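Local structure of HTH-type transcriptional regulator PrpR (Mycobacterium tuberculosis, 6D2S) at residues F183-T188 and F261-G266. The protein regulates transcription of the enzymes that break down short-chain fatty acids through the glyoxylate and methylcitrate cycles, and supports growth inside macrophages. Residues are numbered along the deposited sequence; the frame is centred on the assembly and turned at random. Where two conformers were deposited one is given.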
loop_
_atom_site.group_PDB
_atom_site.type_symbol
_atom_site.label_atom_id
_atom_site.label_comp_id
_atom_site.label_asym_id
_atom_site.label_seq_id
_atom_site.Cartn_x
_atom_site.Cartn_y
_atom_site.Cartn_z
ATOM N N PHE A 183 6.013 -10.152 5.924
ATOM C CA PHE A 183 7.066 -9.190 5.616
ATOM C C PHE A 183 7.154 -8.103 6.679
ATOM O O PHE A 183 6.153 -7.740 7.302
ATOM C CB PHE A 183 6.835 -8.496 4.268
ATOM C CG PHE A 183 7.052 -9.371 3.063
ATOM C CD1 PHE A 183 8.333 -9.756 2.685
ATOM C CD2 PHE A 183 5.968 -9.763 2.274
ATOM C CE1 PHE A 183 8.530 -10.536 1.559
ATOM C CE2 PHE A 183 6.157 -10.536 1.140
ATOM C CZ PHE A 183 7.439 -10.926 0.783
ATOM N N ILE A 184 8.374 -7.588 6.877
ATOM C CA ILE A 184 8.592 -6.267 7.460
ATOM C C ILE A 184 8.648 -5.266 6.319
ATOM O O ILE A 184 9.429 -5.440 5.375
ATOM C CB ILE A 184 9.901 -6.220 8.268
ATOM C CG1 ILE A 184 9.890 -7.227 9.416
ATOM C CG2 ILE A 184 10.175 -4.790 8.748
ATOM C CD1 ILE A 184 11.266 -7.452 10.011
ATOM N N PHE A 185 7.833 -4.219 6.397
ATOM C CA PHE A 185 7.828 -3.162 5.391
ATOM C C PHE A 185 8.595 -1.956 5.926
ATOM O O PHE A 185 8.339 -1.500 7.043
ATOM C CB PHE A 185 6.391 -2.785 5.029
ATOM C CG PHE A 185 6.265 -1.589 4.126
ATOM C CD1 PHE A 185 6.216 -0.303 4.653
ATOM C CD2 PHE A 185 6.163 -1.746 2.757
ATOM C CE1 PHE A 185 6.085 0.802 3.822
ATOM C CE2 PHE A 185 6.019 -0.644 1.919
ATOM C CZ PHE A 185 5.984 0.629 2.450
ATOM N N VAL A 186 9.548 -1.453 5.141
ATOM C CA VAL A 186 10.366 -0.315 5.546
ATOM C C VAL A 186 10.369 0.713 4.427
ATOM O O VAL A 186 10.644 0.382 3.267
ATOM C CB VAL A 186 11.812 -0.729 5.890
ATOM C CG1 VAL A 186 12.663 0.518 6.168
ATOM C CG2 VAL A 186 11.828 -1.656 7.088
ATOM N N ARG A 187 10.066 1.955 4.775
ATOM C CA ARG A 187 10.182 3.082 3.865
ATOM C C ARG A 187 11.055 4.145 4.514
ATOM O O ARG A 187 10.928 4.415 5.712
ATOM C CB ARG A 187 8.811 3.665 3.523
ATOM C CG ARG A 187 8.887 4.856 2.592
ATOM C CD ARG A 187 7.516 5.414 2.290
ATOM N NE ARG A 187 6.757 5.710 3.501
ATOM C CZ ARG A 187 7.020 6.728 4.315
ATOM N NH1 ARG A 187 8.035 7.540 4.055
ATOM N NH2 ARG A 187 6.273 6.930 5.390
ATOM N N THR A 188 11.942 4.744 3.724
ATOM C CA THR A 188 12.834 5.774 4.233
ATOM C C THR A 188 13.053 6.822 3.155
ATOM O O THR A 188 12.989 6.523 1.960
ATOM C CB THR A 188 14.185 5.186 4.668
ATOM O OG1 THR A 188 15.027 6.230 5.168
ATOM C CG2 THR A 188 14.880 4.521 3.493
ATOM N N PHE A 261 12.138 8.407 -2.216
ATOM C CA PHE A 261 12.052 7.420 -1.155
ATOM C C PHE A 261 12.708 6.123 -1.600
ATOM O O PHE A 261 12.844 5.839 -2.795
ATOM C CB PHE A 261 10.589 7.140 -0.762
ATOM C CG PHE A 261 9.848 8.353 -0.262
ATOM C CD1 PHE A 261 9.852 8.680 1.086
ATOM C CD2 PHE A 261 9.147 9.165 -1.140
ATOM C CE1 PHE A 261 9.170 9.797 1.549
ATOM C CE2 PHE A 261 8.461 10.281 -0.683
ATOM C CZ PHE A 261 8.473 10.597 0.662
ATOM N N ALA A 262 13.115 5.335 -0.614
ATOM C CA ALA A 262 13.456 3.938 -0.813
ATOM C C ALA A 262 12.476 3.109 -0.005
ATOM O O ALA A 262 12.109 3.482 1.113
ATOM C CB ALA A 262 14.890 3.632 -0.385
ATOM N N VAL A 263 12.063 1.982 -0.569
ATOM C CA VAL A 263 11.098 1.099 0.068
ATOM C C VAL A 263 11.622 -0.325 -0.015
ATOM O O VAL A 263 12.239 -0.712 -1.011
ATOM C CB VAL A 263 9.709 1.230 -0.590
ATOM C CG1 VAL A 263 8.822 0.055 -0.219
ATOM C CG2 VAL A 263 9.073 2.548 -0.176
ATOM N N GLY A 264 11.402 -1.096 1.042
ATOM C CA GLY A 264 11.913 -2.450 1.079
ATOM C C GLY A 264 11.000 -3.377 1.844
ATOM O O GLY A 264 10.161 -2.949 2.645
ATOM N N LEU A 265 11.179 -4.664 1.573
ATOM C CA LEU A 265 10.522 -5.746 2.284
ATOM C C LEU A 265 11.581 -6.698 2.806
ATOM O O LEU A 265 12.535 -7.026 2.094
ATOM C CB LEU A 265 9.566 -6.524 1.373
ATOM C CG LEU A 265 8.342 -5.771 0.871
ATOM C CD1 LEU A 265 7.615 -6.639 -0.147
ATOM C CD2 LEU A 265 7.438 -5.430 2.054
ATOM N N GLY A 266 11.393 -7.163 4.027
ATOM C CA GLY A 266 12.242 -8.206 4.582
ATOM C C GLY A 266 11.397 -9.342 5.113
ATOM O O GLY A 266 10.372 -9.120 5.757
#
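The backbone N of Ile184 gives its hydrogen to Gly266 O over 2.8 Å, and the same oxygen also receives a CA-H...O contact from Phe183 CA. Five further N-H...O bonds pair Ile184, Val186 and Thr188 with Gly266, Gly264 and Ala262, an antiparallel ladder that satisfies these buried peptide groups. On the face of Phe185, Arg187, Val263 and Leu265, Leu265 uses both branches: CD1 sits 4.1 Å from the centroid of the Phe183 ring, a CH-pi contact just 3° off the normal, and CD2 meets the edge of the Phe185 ring. Beta-branched Val263 serves two neighbours in one of its two deposited conformers, CG1 touching Phe185 CE2 and CG2 packing on Arg187 CG. Beyond, the arginine chain bends at chi3 (53°), and its guanidinium plane stands 84° from the Phe261 ring, Arg187 NH1 lying 3.6 Å from Phe261 CE1. From helix 163-170, Leu170 packs on Phe183 and Leu265, Cys167 on Phe185 and Val263. Across the sheet, Gly264 and Gly266 bring no side chains beside Val186 and Ile184, which touch Trp242, while small Ala262 meets Thr188 CG2. Strand 261-268 is central in a five-stranded antiparallel sheet, with 183-189 between it and edge strand 194-198; the strand order 2-1-5-4-3 is that of GAF-like domains, consistent with the GAF-clan assignment of this C-terminal family region.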